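PDB 6SDU: type III effector NopAA from Sinorhizobium fredii USDA 257, which hydrolyses xyloglucan as a glycoside hydrolase of family 12, a family generally credited with cellulase activity. Local coordinates for residues R31-W36 with V52-W58; V60-N66 with S220-N226; L90-Q96 with N185-I191; N128-S132 with W162-E166. All coordinates share one frame; numbering follows the deposited sequence.

Contact 1. Residues R31-W36 with V52-W58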
loop_
_atom_site.group_PDB
_atom_site.type_symbol
_atom_site.label_atom_id
_atom_site.label_comp_id
_atom_site.label_asym_id
_atom_site.label_seq_id
_atom_site.Cartn_x
_atom_site.Cartn_y
_atom_site.Cartn_z
ATOM N N ARG A 31 -10.626 15.788 3.210
ATOM C CA ARG A 31 -12.004 16.136 2.886
ATOM C C ARG A 31 -12.891 14.917 3.143
ATOM O O ARG A 31 -12.558 13.813 2.701
ATOM C CB ARG A 31 -12.157 16.609 1.429
ATOM C CG ARG A 31 -13.616 16.961 1.103
ATOM C CD ARG A 31 -13.762 17.823 -0.132
ATOM N NE ARG A 31 -13.072 19.109 -0.011
ATOM C CZ ARG A 31 -13.095 20.062 -0.948
ATOM N NH1 ARG A 31 -13.736 19.847 -2.107
ATOM N NH2 ARG A 31 -12.436 21.204 -0.744
ATOM N N ASP A 32 -13.952 15.099 3.938
ATOM C CA ASP A 32 -14.975 14.064 4.167
ATOM C C ASP A 32 -14.395 12.747 4.665
ATOM O O ASP A 32 -14.798 11.669 4.218
ATOM C CB ASP A 32 -15.805 13.792 2.904
ATOM C CG ASP A 32 -16.715 14.947 2.523
ATOM O OD1 ASP A 32 -17.041 15.780 3.394
ATOM O OD2 ASP A 32 -17.136 14.992 1.345
ATOM N N GLY A 33 -13.450 12.807 5.596
ATOM C CA GLY A 33 -12.899 11.568 6.117
ATOM C C GLY A 33 -11.749 10.973 5.331
ATOM O O GLY A 33 -11.159 9.982 5.785
ATOM N N TYR A 34 -11.457 11.482 4.140
ATOM C CA TYR A 34 -10.312 11.012 3.382
ATOM C C TYR A 34 -9.210 12.047 3.529
ATOM O O TYR A 34 -9.481 13.252 3.577
ATOM C CB TYR A 34 -10.661 10.808 1.902
ATOM C CG TYR A 34 -11.604 9.654 1.604
ATOM C CD1 TYR A 34 -12.987 9.784 1.772
ATOM C CD2 TYR A 34 -11.118 8.437 1.121
ATOM C CE1 TYR A 34 -13.853 8.730 1.482
ATOM C CE2 TYR A 34 -11.978 7.380 0.830
ATOM C CZ TYR A 34 -13.344 7.529 1.016
ATOM O OH TYR A 34 -14.192 6.477 0.734
ATOM N N SER A 35 -7.971 11.587 3.618
ATOM C CA SER A 35 -6.838 12.498 3.587
ATOM C C SER A 35 -5.829 12.010 2.560
ATOM O O SER A 35 -5.766 10.818 2.234
ATOM C CB SER A 35 -6.194 12.675 4.974
ATOM O OG SER A 35 -5.625 11.474 5.444
ATOM N N TRP A 36 -5.086 12.961 1.999
ATOM C CA TRP A 36 -4.060 12.686 0.996
ATOM C C TRP A 36 -2.732 13.236 1.492
ATOM O O TRP A 36 -2.683 14.364 1.996
ATOM C CB TRP A 36 -4.434 13.303 -0.351
ATOM C CG TRP A 36 -5.669 12.683 -0.997
ATOM C CD1 TRP A 36 -5.696 11.702 -1.964
ATOM C CD2 TRP A 36 -7.040 13.019 -0.734
ATOM N NE1 TRP A 36 -7.001 11.404 -2.300
ATOM C CE2 TRP A 36 -7.843 12.201 -1.570
ATOM C CE3 TRP A 36 -7.669 13.934 0.123
ATOM C CZ2 TRP A 36 -9.244 12.261 -1.559
ATOM C CZ3 TRP A 36 -9.055 14.004 0.125
ATOM C CH2 TRP A 36 -9.830 13.164 -0.709
ATOM N N VAL A 52 -5.498 16.139 -6.279
ATOM C CA VAL A 52 -6.747 15.496 -5.882
ATOM C C VAL A 52 -7.889 16.131 -6.655
ATOM O O VAL A 52 -8.091 17.352 -6.590
ATOM C CB VAL A 52 -6.994 15.605 -4.374
ATOM C CG1 VAL A 52 -8.294 14.906 -4.031
ATOM C CG2 VAL A 52 -5.825 15.017 -3.617
ATOM N N SER A 53 -8.649 15.307 -7.373
ATOM C CA SER A 53 -9.775 15.845 -8.120
ATOM C C SER A 53 -11.100 15.756 -7.368
ATOM O O SER A 53 -12.026 16.512 -7.680
ATOM C CB SER A 53 -9.896 15.102 -9.453
ATOM O OG SER A 53 -10.974 15.622 -10.192
ATOM N N GLY A 54 -11.173 14.941 -6.328
ATOM C CA GLY A 54 -12.394 14.716 -5.571
ATOM C C GLY A 54 -12.128 13.576 -4.615
ATOM O O GLY A 54 -11.063 12.946 -4.663
ATOM N N VAL A 55 -13.120 13.285 -3.764
ATOM C CA VAL A 55 -12.849 12.358 -2.657
ATOM C C VAL A 55 -12.433 10.979 -3.150
ATOM O O VAL A 55 -11.641 10.289 -2.496
ATOM C CB VAL A 55 -14.071 12.246 -1.710
ATOM C CG1 VAL A 55 -14.121 13.418 -0.764
ATOM C CG2 VAL A 55 -15.356 12.160 -2.496
ATOM N N ASN A 56 -12.908 10.573 -4.319
ATOM C CA ASN A 56 -12.605 9.253 -4.844
ATOM C C ASN A 56 -11.550 9.217 -5.950
ATOM O O ASN A 56 -11.196 8.122 -6.394
ATOM C CB ASN A 56 -13.912 8.568 -5.256
ATOM C CG ASN A 56 -14.866 8.392 -4.052
ATOM O OD1 ASN A 56 -14.460 7.912 -2.979
ATOM N ND2 ASN A 56 -16.122 8.801 -4.223
ATOM N N ARG A 57 -11.044 10.357 -6.432
ATOM C CA ARG A 57 -10.152 10.346 -7.596
ATOM C C ARG A 57 -8.962 11.271 -7.381
ATOM O O ARG A 57 -9.132 12.464 -7.131
ATOM C CB ARG A 57 -10.895 10.764 -8.866
ATOM C CG ARG A 57 -10.033 10.757 -10.100
ATOM C CD ARG A 57 -10.774 11.353 -11.272
ATOM N NE ARG A 57 -11.758 10.418 -11.805
ATOM C CZ ARG A 57 -11.595 9.738 -12.934
ATOM N NH1 ARG A 57 -10.484 9.903 -13.646
ATOM N NH2 ARG A 57 -12.539 8.896 -13.350
ATOM N N TRP A 58 -7.758 10.721 -7.557
ATOM C CA TRP A 58 -6.517 11.444 -7.340
ATOM C C TRP A 58 -5.418 10.880 -8.232
ATOM O O TRP A 58 -5.597 9.874 -8.935
ATOM C CB TRP A 58 -6.102 11.420 -5.862
ATOM C CG TRP A 58 -5.735 10.108 -5.276
ATOM C CD1 TRP A 58 -6.598 9.124 -4.835
ATOM C CD2 TRP A 58 -4.412 9.651 -4.957
ATOM N NE1 TRP A 58 -5.877 8.074 -4.302
ATOM C CE2 TRP A 58 -4.540 8.368 -4.365
ATOM C CE3 TRP A 58 -3.137 10.204 -5.105
ATOM C CZ2 TRP A 58 -3.431 7.632 -3.921
ATOM C CZ3 TRP A 58 -2.035 9.456 -4.701
ATOM C CH2 TRP A 58 -2.190 8.186 -4.105
#
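Two aromatic rings of 31-36 meet the carbonyl oxygen of Val55, and neither makes a hydrogen bond to it. Trp36 comes up with its benzo edge, CZ2 lying 3.2 Å from Val55 O near the ring plane, while Tyr34 offers a face, Val55 O standing off toward the rim at 4.1 Å from CD2. The Tyr34 hydroxyl is engaged by Val234 N on strand 225-236. On the 31-36 side Trp36 carries most of the contact. Its CG is anti to the carbonyl carbon (chi1 -66°), which sends the indole across the gap to the turn at 54-57. Val52, on the strand leading into that turn, lies against one face: its CG2 sits 3.6 Å from the centroid of the five-membered ring, a CH-pi contact, and CG1 covers the middle of the indole. The pyrrole edge then runs into Trp58, NE1 reaching 3.4 Å from Trp58 CD1 over the face of that second indole. This is an edge-to-face pair, with the planes 70° apart, and Trp58 in turn stacks on Phe229. At the outer end Val55 CG1 rests 4.0 Å from Arg31 CG, beside the type I' turn of 31-34. In the other hairpin Ser53 and Gly54 both face Arg57, a classic beta bulge. With no hydrogen bond between them, the two segments are held by aromatic and aliphatic surfaces; the Tyr34 hydroxyl adds a polar tie to strand 225-236.

Contact 2. Residues V60-N66 with S220-N226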
loop_
_atom_site.group_PDB
_atom_site.type_symbol
_atom_site.label_atom_id
_atom_site.label_comp_id
_atom_site.label_asym_id
_atom_site.label_seq_id
_atom_site.Cartn_x
_atom_site.Cartn_y
_atom_site.Cartn_z
ATOM N N VAL A 60 -0.766 11.140 -8.841
ATOM C CA VAL A 60 0.566 11.561 -8.415
ATOM C C VAL A 60 1.574 11.292 -9.537
ATOM O O VAL A 60 1.523 10.247 -10.202
ATOM C CB VAL A 60 0.991 10.867 -7.108
ATOM C CG1 VAL A 60 0.975 9.352 -7.285
ATOM C CG2 VAL A 60 2.368 11.361 -6.698
ATOM N N TRP A 61 2.459 12.262 -9.780
ATOM C CA TRP A 61 3.605 12.114 -10.681
ATOM C C TRP A 61 4.892 12.240 -9.889
ATOM O O TRP A 61 4.995 13.110 -9.024
ATOM C CB TRP A 61 3.593 13.156 -11.777
ATOM C CG TRP A 61 4.827 13.211 -12.625
ATOM C CD1 TRP A 61 5.048 12.558 -13.847
ATOM C CD2 TRP A 61 6.005 14.006 -12.388
ATOM N NE1 TRP A 61 6.287 12.900 -14.344
ATOM C CE2 TRP A 61 6.888 13.795 -13.493
ATOM C CE3 TRP A 61 6.396 14.875 -11.369
ATOM C CZ2 TRP A 61 8.155 14.394 -13.573
ATOM C CZ3 TRP A 61 7.665 15.493 -11.464
ATOM C CH2 TRP A 61 8.520 15.248 -12.569
ATOM N N SER A 62 5.861 11.368 -10.154
ATOM C CA SER A 62 7.083 11.367 -9.362
ATOM C C SER A 62 8.260 10.986 -10.235
ATOM O O SER A 62 8.145 10.088 -11.063
ATOM C CB SER A 62 6.947 10.397 -8.158
ATOM O OG SER A 62 7.994 10.542 -7.208
ATOM N N ASP A 63 9.386 11.669 -10.044
ATOM C CA ASP A 63 10.658 11.426 -10.739
ATOM C C ASP A 63 11.752 11.105 -9.711
ATOM O O ASP A 63 12.522 11.987 -9.320
ATOM C CB ASP A 63 11.021 12.690 -11.565
ATOM C CG ASP A 63 12.330 12.551 -12.318
ATOM O OD1 ASP A 63 12.989 11.498 -12.204
ATOM O OD2 ASP A 63 12.713 13.516 -13.029
ATOM N N GLN A 64 11.834 9.845 -9.288
ATOM C CA GLN A 64 12.788 9.389 -8.279
ATOM C C GLN A 64 13.980 8.682 -8.925
ATOM O O GLN A 64 13.810 7.957 -9.920
ATOM C CB GLN A 64 12.092 8.454 -7.288
ATOM C CG GLN A 64 10.907 9.130 -6.592
ATOM C CD GLN A 64 11.301 10.439 -5.919
ATOM O OE1 GLN A 64 12.361 10.523 -5.298
ATOM N NE2 GLN A 64 10.430 11.449 -6.001
ATOM N N PRO A 65 15.200 8.901 -8.436
ATOM C CA PRO A 65 16.375 8.334 -9.110
ATOM C C PRO A 65 16.499 6.830 -8.928
ATOM O O PRO A 65 15.954 6.225 -7.990
ATOM C CB PRO A 65 17.546 9.059 -8.440
ATOM C CG PRO A 65 17.057 9.288 -7.038
ATOM C CD PRO A 65 15.582 9.625 -7.202
ATOM N N ASN A 66 17.291 6.239 -9.824
ATOM C CA ASN A 66 17.586 4.801 -9.825
ATOM C C ASN A 66 18.634 4.451 -8.760
ATOM O O ASN A 66 19.785 4.099 -9.037
ATOM C CB ASN A 66 18.056 4.337 -11.194
ATOM C CG ASN A 66 17.960 2.840 -11.325
ATOM O OD1 ASN A 66 17.027 2.239 -10.800
ATOM N ND2 ASN A 66 18.973 2.218 -11.920
ATOM N N SER A 220 12.136 3.761 -7.721
ATOM C CA SER A 220 12.771 4.436 -8.849
ATOM C C SER A 220 11.723 4.781 -9.912
ATOM O O SER A 220 10.872 3.949 -10.236
ATOM C CB SER A 220 13.882 3.530 -9.391
ATOM O OG SER A 220 14.288 3.881 -10.693
ATOM N N SER A 221 11.762 6.015 -10.437
ATOM C CA SER A 221 10.908 6.394 -11.560
ATOM C C SER A 221 11.612 7.445 -12.413
ATOM O O SER A 221 11.035 8.502 -12.689
ATOM C CB SER A 221 9.554 6.929 -11.074
ATOM O OG SER A 221 9.709 8.076 -10.264
ATOM N N PRO A 222 12.832 7.174 -12.877
ATOM C CA PRO A 222 13.638 8.226 -13.510
ATOM C C PRO A 222 12.972 8.735 -14.780
ATOM O O PRO A 222 12.485 7.955 -15.603
ATOM C CB PRO A 222 14.963 7.526 -13.814
ATOM C CG PRO A 222 14.870 6.184 -13.146
ATOM C CD PRO A 222 13.453 5.852 -13.054
ATOM N N GLY A 223 12.968 10.050 -14.939
ATOM C CA GLY A 223 12.278 10.682 -16.043
ATOM C C GLY A 223 10.859 11.037 -15.708
ATOM O O GLY A 223 10.175 11.663 -16.530
ATOM N N GLY A 224 10.386 10.632 -14.532
ATOM C CA GLY A 224 9.039 10.943 -14.117
ATOM C C GLY A 224 8.071 9.867 -14.562
ATOM O O GLY A 224 8.072 9.478 -15.730
ATOM N N LYS A 225 7.260 9.349 -13.643
ATOM C CA LYS A 225 6.239 8.383 -14.000
ATOM C C LYS A 225 4.944 8.773 -13.300
ATOM O O LYS A 225 4.954 9.234 -12.145
ATOM C CB LYS A 225 6.685 6.959 -13.657
ATOM C CG LYS A 225 7.529 6.351 -14.773
ATOM C CD LYS A 225 8.480 5.308 -14.290
ATOM C CE LYS A 225 9.224 4.723 -15.484
ATOM N NZ LYS A 225 9.472 5.755 -16.514
ATOM N N ASN A 226 3.830 8.534 -13.992
ATOM C CA ASN A 226 2.525 9.008 -13.569
ATOM C C ASN A 226 1.676 7.844 -13.081
ATOM O O ASN A 226 1.674 6.773 -13.697
ATOM C CB ASN A 226 1.834 9.721 -14.735
ATOM C CG ASN A 226 0.631 10.520 -14.287
ATOM O OD1 ASN A 226 0.768 11.466 -13.512
ATOM N ND2 ASN A 226 -0.542 10.180 -14.795
HETATM O O HOH W 1 7.980 12.967 -17.113
#
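Ser62 and Ser221 form the tight centre here. Ser62 O takes two hydrogen bonds from opposite faces of its carbonyl plane, one from Lys225 N at 2.8 Å and one from Ser221 OG at 2.7 Å. The hydroxyl arrives from above that plane, 62° out of it. Ser221 OG reaches this spot because chi1 of 60° holds it between its own N and carbonyl carbon, and there it also accepts Gln64 N at 2.9 Å over a nearly straight bond of 168°. Ser221 N returns a bond to Gln64 O, so Gln64 is tied to Ser221 through both its N and its O, while Ser62 shares the hydroxyl. On the inner side Gln64 NE2 reaches Ser62 OG and its OE1 goes to Gly46 N.

The outer side is looser. Gly223 N meets Asp63 OD1 from above the carboxylate at 3.1 Å, well bent, and a water links Trp61 NE1 to Gly223 O. Trp61 does pack closely at one point, NE1 lying 3.4 Å from Gly224 CA, where the glycine leaves room for the indole. The Ser221-Gly224 type II turn, with Pro222 and Gly223 at its corners, leads into antiparallel pairing of strands 57-62 and 225-236 in the six-stranded sheet of a family 12 beta jelly roll.

Contact 3. Residues L90-Q96 with N185-I191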
loop_
_atom_site.group_PDB
_atom_site.type_symbol
_atom_site.label_atom_id
_atom_site.label_comp_id
_atom_site.label_asym_id
_atom_site.label_seq_id
_atom_site.Cartn_x
_atom_site.Cartn_y
_atom_site.Cartn_z
ATOM N N LEU A 90 -15.750 -4.305 6.055
ATOM C CA LEU A 90 -14.598 -3.443 5.771
ATOM C C LEU A 90 -14.025 -3.885 4.428
ATOM O O LEU A 90 -13.259 -4.852 4.344
ATOM C CB LEU A 90 -13.544 -3.489 6.870
ATOM C CG LEU A 90 -12.367 -2.516 6.666
ATOM C CD1 LEU A 90 -12.841 -1.077 6.439
ATOM C CD2 LEU A 90 -11.418 -2.561 7.840
ATOM N N SER A 91 -14.403 -3.172 3.382
ATOM C CA SER A 91 -13.964 -3.482 2.035
ATOM C C SER A 91 -13.510 -2.205 1.343
ATOM O O SER A 91 -13.782 -1.088 1.797
ATOM C CB SER A 91 -15.080 -4.137 1.235
ATOM O OG SER A 91 -16.136 -3.213 1.073
ATOM N N SER A 92 -12.786 -2.378 0.246
ATOM C CA SER A 92 -12.277 -1.241 -0.501
ATOM C C SER A 92 -12.267 -1.558 -1.990
ATOM O O SER A 92 -12.052 -2.708 -2.390
ATOM C CB SER A 92 -10.867 -0.877 -0.010
ATOM O OG SER A 92 -10.475 0.392 -0.478
ATOM N N SER A 93 -12.536 -0.534 -2.809
ATOM C CA SER A 93 -12.480 -0.640 -4.266
ATOM C C SER A 93 -11.401 0.276 -4.824
ATOM O O SER A 93 -11.283 1.423 -4.392
ATOM C CB SER A 93 -13.816 -0.269 -4.900
ATOM O OG SER A 93 -14.786 -1.247 -4.589
ATOM N N PHE A 94 -10.635 -0.215 -5.808
ATOM C CA PHE A 94 -9.576 0.559 -6.455
ATOM C C PHE A 94 -9.660 0.411 -7.971
ATOM O O PHE A 94 -10.070 -0.632 -8.484
ATOM C CB PHE A 94 -8.177 0.130 -5.967
ATOM C CG PHE A 94 -7.818 -1.307 -6.304
ATOM C CD1 PHE A 94 -8.295 -2.356 -5.525
ATOM C CD2 PHE A 94 -6.976 -1.602 -7.376
ATOM C CE1 PHE A 94 -7.979 -3.677 -5.819
ATOM C CE2 PHE A 94 -6.642 -2.926 -7.678
ATOM C CZ PHE A 94 -7.156 -3.967 -6.890
ATOM N N ASN A 95 -9.343 1.488 -8.680
ATOM C CA ASN A 95 -9.211 1.477 -10.133
ATOM C C ASN A 95 -8.053 2.404 -10.491
ATOM O O ASN A 95 -8.096 3.591 -10.160
ATOM C CB ASN A 95 -10.516 1.930 -10.792
ATOM C CG ASN A 95 -10.451 1.896 -12.298
ATOM O OD1 ASN A 95 -9.831 1.012 -12.884
ATOM N ND2 ASN A 95 -11.070 2.883 -12.937
ATOM N N GLN A 96 -7.031 1.895 -11.183
ATOM C CA GLN A 96 -5.835 2.709 -11.379
ATOM C C GLN A 96 -5.244 2.550 -12.783
ATOM O O GLN A 96 -5.536 1.597 -13.508
ATOM C CB GLN A 96 -4.771 2.369 -10.333
ATOM C CG GLN A 96 -4.139 0.979 -10.543
ATOM C CD GLN A 96 -3.888 0.254 -9.248
ATOM O OE1 GLN A 96 -4.288 0.718 -8.179
ATOM N NE2 GLN A 96 -3.205 -0.890 -9.332
ATOM N N ASN A 185 -5.199 -3.955 -12.033
ATOM C CA ASN A 185 -5.355 -2.509 -11.879
ATOM C C ASN A 185 -6.759 -2.088 -11.468
ATOM O O ASN A 185 -7.039 -0.881 -11.411
ATOM C CB ASN A 185 -4.952 -1.764 -13.160
ATOM C CG ASN A 185 -3.442 -1.702 -13.337
ATOM O OD1 ASN A 185 -2.708 -1.481 -12.369
ATOM N ND2 ASN A 185 -2.966 -1.902 -14.568
ATOM N N SER A 186 -7.665 -3.032 -11.250
ATOM C CA SER A 186 -8.973 -2.715 -10.693
ATOM C C SER A 186 -9.472 -3.944 -9.948
ATOM O O SER A 186 -9.225 -5.080 -10.369
ATOM C CB SER A 186 -9.974 -2.279 -11.772
ATOM O OG SER A 186 -10.390 -3.388 -12.543
ATOM N N GLY A 187 -10.193 -3.718 -8.860
ATOM C CA GLY A 187 -10.666 -4.824 -8.055
ATOM C C GLY A 187 -11.268 -4.327 -6.757
ATOM O O GLY A 187 -11.399 -3.127 -6.530
ATOM N N THR A 188 -11.632 -5.287 -5.908
ATOM C CA THR A 188 -12.228 -5.023 -4.602
ATOM C C THR A 188 -11.614 -5.975 -3.589
ATOM O O THR A 188 -11.499 -7.172 -3.864
ATOM C CB THR A 188 -13.750 -5.215 -4.643
ATOM O OG1 THR A 188 -14.333 -4.290 -5.575
ATOM C CG2 THR A 188 -14.366 -5.001 -3.268
ATOM N N VAL A 189 -11.218 -5.456 -2.432
ATOM C CA VAL A 189 -10.616 -6.280 -1.385
ATOM C C VAL A 189 -11.520 -6.297 -0.164
ATOM O O VAL A 189 -12.041 -5.258 0.258
ATOM C CB VAL A 189 -9.213 -5.777 -0.988
ATOM C CG1 VAL A 189 -8.188 -6.132 -2.051
ATOM C CG2 VAL A 189 -9.251 -4.290 -0.762
ATOM N N ASP A 190 -11.666 -7.478 0.428
ATOM C CA ASP A 190 -12.407 -7.661 1.671
ATOM C C ASP A 190 -11.352 -7.637 2.770
ATOM O O ASP A 190 -10.728 -8.652 3.089
ATOM C CB ASP A 190 -13.217 -8.952 1.636
ATOM C CG ASP A 190 -13.953 -9.231 2.947
ATOM O OD1 ASP A 190 -13.892 -8.387 3.877
ATOM O OD2 ASP A 190 -14.572 -10.320 3.050
ATOM N N ILE A 191 -11.117 -6.439 3.310
ATOM C CA ILE A 191 -10.075 -6.262 4.315
ATOM C C ILE A 191 -10.454 -6.978 5.607
ATOM O O ILE A 191 -9.607 -7.610 6.257
ATOM C CB ILE A 191 -9.789 -4.759 4.521
ATOM C CG1 ILE A 191 -9.349 -4.139 3.185
ATOM C CG2 ILE A 191 -8.711 -4.538 5.592
ATOM C CD1 ILE A 191 -9.181 -2.629 3.189
HETATM O O HOH W 2 -16.000 -6.583 4.544
#
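The antiparallel pair at one edge of the six-stranded sheet brings Phe94 on strand 90-97 over the bare backbone of Gly187 on strand 186-190. With CG held between backbone N and carbonyl carbon (chi1 63°), the ring swings across to its neighbour, so that Gly187 N stands over its centre, 3.6 Å from CZ. Backbone hydrogen bonds run both ways between the same two residues, Phe94 N to Gly187 O at 3.1 Å among them.

Phe94 shares its face of the sheet with Ser92 and Val189; this is the inner face of the jelly-roll sandwich, where Tyr108 of the other sheet touches both Phe94 and Val189. On the other face Ser93 OG and Thr188 OG1 share a hydrogen bond of 3.2 Å. At one end Gln96 NE2 meets a lone pair of Asn185 OD1 at 3.1 Å, the two amides turned 65° apart; Tyr214 holds Gln96 OE1 and Asn124 also binds Asn185 OD1. At the other, Asp190 N-caps helix 191-200, its OD2 bonded to Ser193 OG, and a water joins its OD1 to Leu90 N.

Contact 4. Residues N128-S132 with W162-E166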
loop_
_atom_site.group_PDB
_atom_site.type_symbol
_atom_site.label_atom_id
_atom_site.label_comp_id
_atom_site.label_asym_id
_atom_site.label_seq_id
_atom_site.Cartn_x
_atom_site.Cartn_y
_atom_site.Cartn_z
ATOM N N ASN A 128 8.104 -9.562 -8.593
ATOM C CA ASN A 128 7.274 -10.757 -8.783
ATOM C C ASN A 128 6.654 -11.236 -7.470
ATOM O O ASN A 128 7.184 -10.976 -6.383
ATOM C CB ASN A 128 8.069 -11.894 -9.413
ATOM C CG ASN A 128 8.865 -11.440 -10.642
ATOM O OD1 ASN A 128 10.088 -11.546 -10.660
ATOM N ND2 ASN A 128 8.177 -10.910 -11.647
ATOM N N SER A 129 5.536 -11.975 -7.587
ATOM C CA SER A 129 4.811 -12.485 -6.420
ATOM C C SER A 129 5.623 -13.480 -5.598
ATOM O O SER A 129 5.274 -13.721 -4.437
ATOM C CB SER A 129 3.486 -13.133 -6.840
ATOM O OG SER A 129 3.697 -14.302 -7.610
ATOM N N ASP A 130 6.672 -14.087 -6.166
ATOM C CA ASP A 130 7.504 -15.036 -5.426
ATOM C C ASP A 130 8.557 -14.369 -4.529
ATOM O O ASP A 130 9.379 -15.085 -3.936
ATOM C CB ASP A 130 8.194 -16.008 -6.405
ATOM C CG ASP A 130 9.195 -15.324 -7.331
ATOM O OD1 ASP A 130 9.467 -14.111 -7.177
ATOM O OD2 ASP A 130 9.716 -16.010 -8.233
ATOM N N GLY A 131 8.565 -13.034 -4.443
ATOM C CA GLY A 131 9.508 -12.269 -3.635
ATOM C C GLY A 131 10.763 -11.769 -4.336
ATOM O O GLY A 131 11.634 -11.185 -3.676
ATOM N N SER A 132 10.886 -11.956 -5.645
ATOM C CA SER A 132 12.040 -11.484 -6.399
ATOM C C SER A 132 11.643 -10.274 -7.237
ATOM O O SER A 132 10.460 -9.939 -7.361
ATOM C CB SER A 132 12.608 -12.599 -7.287
ATOM O OG SER A 132 11.676 -12.951 -8.295
ATOM N N TRP A 162 -3.002 -14.766 -2.926
ATOM C CA TRP A 162 -1.867 -13.965 -2.513
ATOM C C TRP A 162 -0.729 -14.857 -2.060
ATOM O O TRP A 162 -0.935 -16.010 -1.681
ATOM C CB TRP A 162 -2.218 -13.022 -1.352
ATOM C CG TRP A 162 -3.501 -12.252 -1.451
ATOM C CD1 TRP A 162 -4.734 -12.689 -1.111
ATOM C CD2 TRP A 162 -3.663 -10.877 -1.847
ATOM N NE1 TRP A 162 -5.666 -11.693 -1.288
ATOM C CE2 TRP A 162 -5.034 -10.571 -1.745
ATOM C CE3 TRP A 162 -2.786 -9.885 -2.294
ATOM C CZ2 TRP A 162 -5.549 -9.317 -2.064
ATOM C CZ3 TRP A 162 -3.303 -8.632 -2.616
ATOM C CH2 TRP A 162 -4.667 -8.364 -2.503
ATOM N N ASN A 163 0.477 -14.290 -2.090
ATOM C CA ASN A 163 1.650 -14.817 -1.400
ATOM C C ASN A 163 1.918 -13.925 -0.191
ATOM O O ASN A 163 1.838 -12.693 -0.304
ATOM C CB ASN A 163 2.872 -14.848 -2.317
ATOM C CG ASN A 163 2.825 -15.988 -3.309
ATOM O OD1 ASN A 163 2.151 -16.994 -3.074
ATOM N ND2 ASN A 163 3.546 -15.840 -4.429
ATOM N N VAL A 164 2.161 -14.546 0.974
ATOM C CA VAL A 164 2.267 -13.854 2.255
ATOM C C VAL A 164 3.717 -13.818 2.719
ATOM O O VAL A 164 4.417 -14.840 2.695
ATOM C CB VAL A 164 1.361 -14.514 3.308
ATOM C CG1 VAL A 164 1.394 -13.731 4.636
ATOM C CG2 VAL A 164 -0.046 -14.567 2.763
ATOM N N PHE A 165 4.158 -12.636 3.166
ATOM C CA PHE A 165 5.518 -12.412 3.626
ATOM C C PHE A 165 5.497 -11.805 5.023
ATOM O O PHE A 165 4.554 -11.091 5.389
ATOM C CB PHE A 165 6.266 -11.495 2.673
ATOM C CG PHE A 165 6.397 -12.042 1.306
ATOM C CD1 PHE A 165 5.361 -11.919 0.396
ATOM C CD2 PHE A 165 7.571 -12.691 0.921
ATOM C CE1 PHE A 165 5.486 -12.446 -0.885
ATOM C CE2 PHE A 165 7.709 -13.212 -0.354
ATOM C CZ PHE A 165 6.671 -13.087 -1.263
ATOM N N GLU A 166 6.549 -12.090 5.803
ATOM C CA GLU A 166 6.642 -11.609 7.174
ATOM C C GLU A 166 7.987 -10.951 7.455
ATOM O O GLU A 166 9.040 -11.524 7.162
ATOM C CB GLU A 166 6.430 -12.737 8.181
ATOM C CG GLU A 166 6.434 -12.244 9.636
ATOM C CD GLU A 166 6.500 -13.381 10.664
ATOM O OE1 GLU A 166 6.500 -13.081 11.877
ATOM O OE2 GLU A 166 6.558 -14.564 10.257
#
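The loop residues Asn128 to Gly131 make a type I turn, closed by Gly131 N to Asn128 O at 3.1 Å, and it lies beside strand 160-168 with the CA atoms of Ser129 and Asn163 6.4 Å apart. One hydrogen bond spans the gap. Asn163 ND2 gives it to Ser129 O at 2.7 Å, with the N-H pointing almost straight at the oxygen (163°). The oxygen lies close to the Asn163 amide plane, but the donor stands above the Ser129 carbonyl plane, 71° out of it, rather than on a lone pair. The other end of the amide is used too: Asn163 OD1 accepts Asn154 N, so both ends are engaged and the rotation of the group is fixed. Phe165, two residues on and on the same side of the strand, comes in by its edge. Its CZ is 3.5 Å from Ser129 O, nearly in the ring plane, and 3.7 Å from Gly131 N.

Within the loop Asp130 OD1 accepts Ser132 N in an Asx turn and Ser132 OG on its syn lone pair, which probably stiffens the turn that Phe165 meets. Pro137, which lines the pocket of the bound glucose, and Pro150 also touch the Phe165 ring. On the other side of strand 160-168, Trp162 and Val164 pack on strand 174-180, its neighbour in the nine-stranded sheet, while strand 155-157 flanks it at the sheet's end.

Overall arrangement
Contacts 1 to 3 all involve the six-stranded sheet. Contact 1 and contact 2 share strand 57-62, with centres 22 Å apart, and contact 2 continues to strand 225-236, which lies next to the 90-97 strand of contact 3. Contact 1 also reaches strand 34-40 of the nine-stranded sheet, whose far part carries contact 4, 30 Å away across the chain's centre. Contacts 3 and 4 meet where Val189 CG1 touches Trp162 CZ2 at 4.1 Å, again bridging the sheets. Along the chain contact 1 closes first; contact 2 then spans contact 3, which spans contact 4. Distant sequence thereby forms one sandwich, with the sugar bound in a cleft on the nine-stranded sheet, as in other family 12 enzymes.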